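Local coordinates for 2-Cys peroxiredoxin (PDB 2H01), which probably reduces hydrogen peroxide and organic hydroperoxides to water and alcohols, as a thiol-dependent peroxidase of the peroxiredoxin family, at residues D59-R64 with E149-I154; A53-L58 with I95-I100. All coordinates share one frame; numbering follows the deposited sequence.

Contact 1: D59-R64 with E149-I154; sequences DSFKER and EILRLI
Leu-151 pushes its branched end between Ser-60, Phe-61 and Arg-64. From CB the chain leads to CG, which lies 4.1 Å from Phe-61 CZ, and there it forks. CD1 turns to Ser-60, reaching its CB at 3.9 Å. CD2 settles over one face of the Phe-61 ring in a CH-pi contact, 3.8 Å from the centroid and 17° off the ring normal. The same methyl also touches Arg-64 CD, so it is packed between the aromatic ring and the aliphatic part of the arginine. The Phe-61 ring has two more neighbours on helix 147-163: Ile-150 CG2 meets it at the edge, near its plane, and Ile-154 CD1 comes in obliquely, 3.7 Å from Phe-61 CE2. Arg-64 runs extended from CG to NE across Leu-151, then curls its head back so that NH1 donates to Ser-60 O at 2.8 Å, with the carbonyl oxygen close to the guanidinium plane. NE makes a salt bridge to Asp-155, so two nitrogens are held, which limits rotation of the group. The axes of 59-63 and 149-154 approach to 11.1 Å and run 6° from parallel: a parallel helix pair packed on one face of the central sheet of a thioredoxin-like fold.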
ATOM      1  N   ASP A  59      -0.515  -9.256 -10.616  1.00 28.58           N
ATOM      2  CA  ASP A  59      -0.805 -10.683 -10.536  1.00 29.42           C
ATOM      3  C   ASP A  59      -0.078 -11.399  -9.402  1.00 28.07           C
ATOM      4  O   ASP A  59      -0.656 -12.271  -8.757  1.00 28.55           O
ATOM      5  CB  ASP A  59      -0.507 -11.369 -11.869  1.00 33.27           C
ATOM      6  CG  ASP A  59      -1.560 -11.065 -12.923  1.00 36.32           C
ATOM      7  OD1 ASP A  59      -2.760 -11.018 -12.556  1.00 36.31           O
ATOM      8  OD2 ASP A  59      -1.194 -10.888 -14.108  1.00 37.23           O
ATOM      9  N   SER A  60       1.181 -11.042  -9.161  1.00 26.41           N
ATOM     10  CA  SER A  60       1.941 -11.650  -8.068  1.00 24.34           C
ATOM     11  C   SER A  60       1.231 -11.394  -6.735  1.00 23.85           C
ATOM     12  O   SER A  60       1.232 -12.253  -5.846  1.00 23.61           O
ATOM     13  CB  SER A  60       3.362 -11.074  -8.005  1.00 24.87           C
ATOM     14  OG  SER A  60       4.177 -11.583  -9.042  1.00 25.07           O
ATOM     15  N   PHE A  61       0.637 -10.207  -6.593  1.00 22.77           N
ATOM     16  CA  PHE A  61      -0.093  -9.850  -5.368  1.00 21.13           C
ATOM     17  C   PHE A  61      -1.419 -10.592  -5.250  1.00 20.91           C
ATOM     18  O   PHE A  61      -1.765 -11.081  -4.176  1.00 20.65           O
ATOM     19  CB  PHE A  61      -0.345  -8.342  -5.293  1.00 19.87           C
ATOM     20  CG  PHE A  61       0.882  -7.548  -4.979  1.00 19.34           C
ATOM     21  CD1 PHE A  61       1.590  -6.908  -5.984  1.00 19.76           C
ATOM     22  CD2 PHE A  61       1.384  -7.515  -3.683  1.00 19.23           C
ATOM     23  CE1 PHE A  61       2.787  -6.254  -5.706  1.00 19.39           C
ATOM     24  CE2 PHE A  61       2.581  -6.864  -3.395  1.00 19.15           C
ATOM     25  CZ  PHE A  61       3.286  -6.234  -4.409  1.00 17.47           C
ATOM     26  N   LYS A  62      -2.158 -10.689  -6.348  1.00 20.52           N
ATOM     27  CA  LYS A  62      -3.428 -11.400  -6.308  1.00 22.91           C
ATOM     28  C   LYS A  62      -3.202 -12.871  -5.951  1.00 22.92           C
ATOM     29  O   LYS A  62      -3.958 -13.452  -5.177  1.00 22.03           O
ATOM     30  CB  LYS A  62      -4.153 -11.306  -7.663  1.00 23.69           C
ATOM     31  CG  LYS A  62      -4.737  -9.937  -7.962  1.00 26.18           C
ATOM     32  CD  LYS A  62      -5.494  -9.900  -9.293  1.00 28.19           C
ATOM     33  CE  LYS A  62      -6.039  -8.491  -9.566  1.00 29.54           C
ATOM     34  NZ  LYS A  62      -6.733  -8.385 -10.878  1.00 30.56           N
ATOM     35  N   GLU A  63      -2.157 -13.463  -6.524  1.00 23.58           N
ATOM     36  CA  GLU A  63      -1.829 -14.868  -6.280  1.00 23.25           C
ATOM     37  C   GLU A  63      -1.573 -15.130  -4.807  1.00 22.82           C
ATOM     38  O   GLU A  63      -1.797 -16.241  -4.318  1.00 21.75           O
ATOM     39  CB  GLU A  63      -0.593 -15.278  -7.097  1.00 22.51           C
ATOM     40  CG  GLU A  63      -0.838 -15.319  -8.597  1.00 23.66           C
ATOM     41  CD  GLU A  63       0.439 -15.331  -9.425  1.00 24.51           C
ATOM     42  OE1 GLU A  63       1.542 -15.180  -8.849  1.00 25.60           O
ATOM     43  OE2 GLU A  63       0.334 -15.474 -10.664  1.00 23.11           O
ATOM     44  N   ARG A  64      -1.107 -14.106  -4.097  1.00 22.28           N
ATOM     45  CA  ARG A  64      -0.808 -14.247  -2.673  1.00 21.91           C
ATOM     46  C   ARG A  64      -1.917 -13.648  -1.840  1.00 22.17           C
ATOM     47  O   ARG A  64      -1.762 -13.428  -0.634  1.00 21.39           O
ATOM     48  CB  ARG A  64       0.542 -13.585  -2.353  1.00 22.26           C
ATOM     49  CG  ARG A  64       1.689 -14.178  -3.175  1.00 23.64           C
ATOM     50  CD  ARG A  64       3.014 -13.472  -2.935  1.00 26.33           C
ATOM     51  NE  ARG A  64       4.128 -14.240  -3.503  1.00 29.49           N
ATOM     52  CZ  ARG A  64       4.397 -14.355  -4.805  1.00 31.07           C
ATOM     53  NH1 ARG A  64       3.646 -13.746  -5.712  1.00 31.94           N
ATOM     54  NH2 ARG A  64       5.423 -15.097  -5.202  1.00 32.25           N
ATOM     55  N   GLU A 149      11.470  -7.429  -2.867  1.00 30.08           N
ATOM     56  CA  GLU A 149      11.532  -7.523  -1.409  1.00 28.43           C
ATOM     57  C   GLU A 149      10.165  -7.597  -0.739  1.00 26.56           C
ATOM     58  O   GLU A 149       9.969  -8.374   0.184  1.00 24.70           O
ATOM     59  CB  GLU A 149      12.331  -6.381  -0.790  1.00 29.70           C
ATOM     60  CG  GLU A 149      13.675  -6.129  -1.418  1.00 32.61           C
ATOM     61  CD  GLU A 149      14.535  -7.367  -1.483  1.00 34.79           C
ATOM     62  OE1 GLU A 149      15.291  -7.500  -2.467  1.00 36.18           O
ATOM     63  OE2 GLU A 149      14.458  -8.193  -0.561  1.00 35.70           O
ATOM     64  N   ILE A 150       9.240  -6.770  -1.210  1.00 20.00           N
ATOM     65  CA  ILE A 150       7.899  -6.744  -0.676  1.00 20.00           C
ATOM     66  C   ILE A 150       7.208  -8.106  -0.780  1.00 20.00           C
ATOM     67  O   ILE A 150       6.715  -8.624   0.199  1.00 23.63           O
ATOM     68  CB  ILE A 150       7.075  -5.660  -1.340  1.00 20.00           C
ATOM     69  CG1 ILE A 150       7.503  -4.296  -0.835  1.00 20.00           C
ATOM     70  CG2 ILE A 150       5.606  -5.845  -1.057  1.00 20.00           C
ATOM     71  CD1 ILE A 150       7.011  -3.159  -1.676  1.00 20.00           C
ATOM     72  N   LEU A 151       7.210  -8.670  -1.979  1.00 22.14           N
ATOM     73  CA  LEU A 151       6.648  -9.995  -2.243  1.00 20.98           C
ATOM     74  C   LEU A 151       7.319 -11.083  -1.418  1.00 21.53           C
ATOM     75  O   LEU A 151       6.698 -12.079  -1.058  1.00 22.14           O
ATOM     76  CB  LEU A 151       6.776 -10.316  -3.724  1.00 17.74           C
ATOM     77  CG  LEU A 151       5.910  -9.405  -4.577  1.00 15.88           C
ATOM     78  CD1 LEU A 151       6.352  -9.448  -6.044  1.00 16.01           C
ATOM     79  CD2 LEU A 151       4.457  -9.851  -4.399  1.00 14.29           C
ATOM     80  N   ARG A 152       8.591 -10.863  -1.124  1.00 21.92           N
ATOM     81  CA  ARG A 152       9.421 -11.752  -0.328  1.00 23.03           C
ATOM     82  C   ARG A 152       8.988 -11.711   1.144  1.00 22.28           C
ATOM     83  O   ARG A 152       8.997 -12.734   1.827  1.00 22.68           O
ATOM     84  CB  ARG A 152      10.866 -11.279  -0.453  1.00 25.40           C
ATOM     85  CG  ARG A 152      11.937 -12.279  -0.132  1.00 27.47           C
ATOM     86  CD  ARG A 152      13.058 -12.017  -1.126  1.00 33.19           C
ATOM     87  NE  ARG A 152      12.511 -12.129  -2.476  1.00 39.17           N
ATOM     88  CZ  ARG A 152      12.879 -11.388  -3.518  1.00 42.33           C
ATOM     89  NH1 ARG A 152      13.824 -10.457  -3.389  1.00 40.32           N
ATOM     90  NH2 ARG A 152      12.265 -11.555  -4.690  1.00 42.99           N
ATOM     91  N   LEU A 153       8.642 -10.522   1.632  1.00 21.22           N
ATOM     92  CA  LEU A 153       8.204 -10.354   3.022  1.00 21.78           C
ATOM     93  C   LEU A 153       6.833 -11.003   3.174  1.00 22.43           C
ATOM     94  O   LEU A 153       6.550 -11.674   4.167  1.00 21.14           O
ATOM     95  CB  LEU A 153       8.127  -8.866   3.395  1.00 19.74           C
ATOM     96  CG  LEU A 153       9.505  -8.200   3.466  1.00 19.04           C
ATOM     97  CD1 LEU A 153       9.365  -6.704   3.713  1.00 18.70           C
ATOM     98  CD2 LEU A 153      10.334  -8.879   4.573  1.00 18.48           C
ATOM     99  N   ILE A 154       5.911 -10.699   2.279  1.00 20.00           N
ATOM    100  CA  ILE A 154       4.702 -11.498   2.115  1.00 20.00           C
ATOM    101  C   ILE A 154       5.036 -12.979   1.962  1.00 20.00           C
ATOM    102  O   ILE A 154       4.481 -13.836   2.623  1.00 24.41           O
ATOM    103  CB  ILE A 154       3.892 -11.010   0.899  1.00 20.00           C
ATOM    104  CG1 ILE A 154       3.737  -9.488   0.938  1.00 20.00           C
ATOM    105  CG2 ILE A 154       2.533 -11.689   0.858  1.00 20.00           C
ATOM    106  CD1 ILE A 154       3.224  -8.895  -0.355  1.00 20.00           C
TER

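Contact 2: A53-L58 with I95-I100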
ATOM      1  N   ALA A  53       5.647   0.074 -10.936  1.00 22.00           N
ATOM      2  CA  ALA A  53       6.324  -1.167 -10.554  1.00 22.08           C
ATOM      3  C   ALA A  53       5.343  -2.120  -9.857  1.00 24.24           C
ATOM      4  O   ALA A  53       5.372  -3.324 -10.094  1.00 24.91           O
ATOM      5  CB  ALA A  53       7.492  -0.869  -9.640  1.00 19.04           C
ATOM      6  N   LEU A  54       4.480  -1.580  -8.997  1.00 24.94           N
ATOM      7  CA  LEU A  54       3.511  -2.414  -8.292  1.00 25.17           C
ATOM      8  C   LEU A  54       2.420  -2.938  -9.221  1.00 26.14           C
ATOM      9  O   LEU A  54       2.111  -4.137  -9.209  1.00 26.49           O
ATOM     10  CB  LEU A  54       2.863  -1.642  -7.135  1.00 24.56           C
ATOM     11  CG  LEU A  54       3.783  -1.225  -5.988  1.00 25.39           C
ATOM     12  CD1 LEU A  54       3.002  -0.384  -4.994  1.00 23.51           C
ATOM     13  CD2 LEU A  54       4.371  -2.461  -5.308  1.00 21.90           C
ATOM     14  N   ASP A  55       1.838  -2.048 -10.024  1.00 27.23           N
ATOM     15  CA  ASP A  55       0.774  -2.460 -10.933  1.00 27.95           C
ATOM     16  C   ASP A  55       1.261  -3.505 -11.930  1.00 28.47           C
ATOM     17  O   ASP A  55       0.509  -4.404 -12.319  1.00 28.57           O
ATOM     18  CB  ASP A  55       0.198  -1.276 -11.703  1.00 28.33           C
ATOM     19  CG  ASP A  55      -1.068  -1.650 -12.455  1.00 30.23           C
ATOM     20  OD1 ASP A  55      -2.076  -1.983 -11.792  1.00 32.86           O
ATOM     21  OD2 ASP A  55      -1.060  -1.633 -13.702  1.00 31.40           O
ATOM     22  N   LYS A  56       2.515  -3.373 -12.354  1.00 27.98           N
ATOM     23  CA  LYS A  56       3.081  -4.334 -13.291  1.00 27.85           C
ATOM     24  C   LYS A  56       3.215  -5.698 -12.616  1.00 27.35           C
ATOM     25  O   LYS A  56       3.279  -6.716 -13.282  1.00 26.61           O
ATOM     26  CB  LYS A  56       4.448  -3.863 -13.794  1.00 27.55           C
ATOM     27  CG  LYS A  56       4.381  -3.066 -15.092  1.00 27.05           C
ATOM     28  CD  LYS A  56       5.757  -2.490 -15.419  1.00 28.08           C
ATOM     29  CE  LYS A  56       5.720  -1.630 -16.671  1.00 30.65           C
ATOM     30  NZ  LYS A  56       6.969  -0.825 -16.795  1.00 33.35           N
ATOM     31  N   ALA A  57       3.248  -5.710 -11.289  1.00 26.36           N
ATOM     32  CA  ALA A  57       3.367  -6.960 -10.549  1.00 25.57           C
ATOM     33  C   ALA A  57       2.038  -7.362  -9.891  1.00 26.09           C
ATOM     34  O   ALA A  57       2.002  -8.255  -9.056  1.00 26.84           O
ATOM     35  CB  ALA A  57       4.445  -6.822  -9.496  1.00 25.67           C
ATOM     36  N   LEU A  58       0.949  -6.712 -10.280  1.00 27.05           N
ATOM     37  CA  LEU A  58      -0.347  -7.009  -9.687  1.00 27.60           C
ATOM     38  C   LEU A  58      -0.650  -8.494  -9.539  1.00 28.26           C
ATOM     39  O   LEU A  58      -1.012  -8.949  -8.455  1.00 29.53           O
ATOM     40  CB  LEU A  58      -1.475  -6.355 -10.483  1.00 27.04           C
ATOM     41  CG  LEU A  58      -2.857  -6.503  -9.835  1.00 25.40           C
ATOM     42  CD1 LEU A  58      -2.861  -5.837  -8.460  1.00 22.44           C
ATOM     43  CD2 LEU A  58      -3.907  -5.872 -10.726  1.00 26.63           C
ATOM     44  N   ILE A  95      -3.853   1.886 -14.642  1.00 20.00           N
ATOM     45  CA  ILE A  95      -3.502   0.914 -13.625  1.00 20.00           C
ATOM     46  C   ILE A  95      -4.721   0.185 -13.094  1.00 20.00           C
ATOM     47  O   ILE A  95      -5.833   0.694 -13.095  1.00 29.78           O
ATOM     48  CB  ILE A  95      -2.719   1.551 -12.480  1.00 20.00           C
ATOM     49  CG1 ILE A  95      -3.607   2.519 -11.692  1.00 20.00           C
ATOM     50  CG2 ILE A  95      -1.488   2.202 -12.992  1.00 20.00           C
ATOM     51  CD1 ILE A  95      -3.245   2.640 -10.264  1.00 20.00           C
ATOM     52  N   LYS A  96      -4.501  -1.032 -12.650  1.00 28.96           N
ATOM     53  CA  LYS A  96      -5.594  -1.950 -12.493  0.50 28.21           C
ATOM     54  C   LYS A  96      -5.940  -2.196 -11.026  1.00 29.01           C
ATOM     55  O   LYS A  96      -6.870  -2.919 -10.706  1.00 29.25           O
ATOM     56  CB  LYS A  96      -5.330  -3.220 -13.280  0.50 26.88           C
ATOM     57  CG  LYS A  96      -5.608  -3.057 -14.753  0.50 25.81           C
ATOM     58  CD  LYS A  96      -7.009  -2.513 -14.981  0.50 25.91           C
ATOM     59  CE  LYS A  96      -7.200  -1.907 -16.371  0.50 25.46           C
ATOM     60  NZ  LYS A  96      -7.121  -2.859 -17.495  0.50 23.90           N
ATOM     61  N   HIS A  97      -5.209  -1.537 -10.140  1.00 28.50           N
ATOM     62  CA  HIS A  97      -5.472  -1.659  -8.706  1.00 27.68           C
ATOM     63  C   HIS A  97      -6.000  -0.308  -8.200  1.00 28.61           C
ATOM     64  O   HIS A  97      -5.813   0.715  -8.850  1.00 30.48           O
ATOM     65  CB  HIS A  97      -4.209  -2.089  -7.944  1.00 26.33           C
ATOM     66  CG  HIS A  97      -3.087  -1.099  -7.987  1.00 24.67           C
ATOM     67  ND1 HIS A  97      -2.958  -0.081  -7.069  1.00 22.71           N
ATOM     68  CD2 HIS A  97      -2.005  -1.014  -8.797  1.00 22.62           C
ATOM     69  CE1 HIS A  97      -1.842   0.585  -7.304  1.00 22.02           C
ATOM     70  NE2 HIS A  97      -1.245   0.038  -8.348  1.00 22.31           N
ATOM     71  N   THR A  98      -6.657  -0.297  -7.050  1.00 29.04           N
ATOM     72  CA  THR A  98      -7.239   0.939  -6.550  1.00 28.99           C
ATOM     73  C   THR A  98      -6.325   1.984  -5.918  1.00 27.66           C
ATOM     74  O   THR A  98      -5.329   1.670  -5.275  1.00 27.39           O
ATOM     75  CB  THR A  98      -8.436   0.642  -5.578  1.00 30.63           C
ATOM     76  OG1 THR A  98      -8.363   1.501  -4.429  1.00 31.68           O
ATOM     77  CG2 THR A  98      -8.451  -0.804  -5.151  1.00 30.64           C
ATOM     78  N   LEU A  99      -6.670   3.246  -6.152  1.00 27.60           N
ATOM     79  CA  LEU A  99      -5.941   4.375  -5.591  1.00 28.33           C
ATOM     80  C   LEU A  99      -6.925   5.073  -4.647  1.00 28.80           C
ATOM     81  O   LEU A  99      -8.060   5.355  -5.029  1.00 29.75           O
ATOM     82  CB  LEU A  99      -5.502   5.337  -6.700  1.00 27.56           C
ATOM     83  CG  LEU A  99      -4.493   4.820  -7.740  1.00 28.36           C
ATOM     84  CD1 LEU A  99      -4.208   5.912  -8.767  1.00 27.23           C
ATOM     85  CD2 LEU A  99      -3.200   4.404  -7.052  1.00 27.83           C
ATOM     86  N   ILE A 100      -6.628   5.479  -3.605  1.00 20.00           N
ATOM     87  CA  ILE A 100      -7.555   6.157  -2.708  1.00 20.00           C
ATOM     88  C   ILE A 100      -7.122   7.596  -2.452  1.00 20.00           C
ATOM     89  O   ILE A 100      -5.932   7.933  -2.601  1.00 27.65           O
ATOM     90  CB  ILE A 100      -7.669   5.394  -1.374  1.00 20.00           C
ATOM     91  CG1 ILE A 100      -6.301   5.299  -0.695  1.00 20.00           C
ATOM     92  CG2 ILE A 100      -8.255   4.009  -1.601  1.00 20.00           C
ATOM     93  CD1 ILE A 100      -6.360   4.777   0.724  1.00 20.00           C
TER
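Asp-55 and Lys-96 make the one hydrogen bond across this contact: the backbone N of Lys-96 donates to Asp-55 OD1 at 2.7 Å, nearly straight at 170°. The amide meets that oxygen from above the carboxylate plane. Setting CG of Asp-55 anti to its own backbone N (chi1 -170°) carries the carboxylate out from the helix to Ile-95, whose CB lies 3.6 Å from Asp-55 CG. OD1 also faces the edge of the His-97 ring, 3.1 Å from CD2, while the carboxylate and ring planes stand 43° apart. If the imidazole were protonated, this neighbour would be expected to favour that charge. Leu-58, the first residue of the next helix, lays its two methyls along the same segment, CD2 at 3.9 Å from Lys-96 CB and CD1 at 4.0 Å from His-97 CB. In the next shell, Ile-95 CD1 lies over one face of the imidazole, His-97 ND1 makes a weak hydrogen bond to Thr-98 O, and the Ile-95 carbonyl accepts from Lys-83. Beyond His-97, which also touches Leu-68, the chain enters strand 98-101 beside strand 66-72. On the helix side, Leu-54, next to Asp-55, packs on Tyr-37 of strand 33-38 and on Val-147 of helix 147-163.

Overall arrangement
Coming from the N terminus, the chain reaches helix 49-56 and then, almost at once, helix 58-63, so the first halves of contacts 2 and 1 follow each other directly. It next runs through strand 66-72 and helix 76-83 to residues 95-100, where contact 2 closes its loop. Contact 1 waits until helix 147-163, after the strands 119-127 and 133-138. It opens inside the loop of contact 2 but closes beyond it, so the two loops cross. The centres of the two contacts lie about 13 Å apart, and Phe-61 CZ meets Leu-54 CD2 at 4.0 Å, joining them. Contact 2 ties the end of helix 49-56 and the start of helix 58-63 to the approach to strand 98-101; contact 1 ties helix 58-63 to helix 147-163.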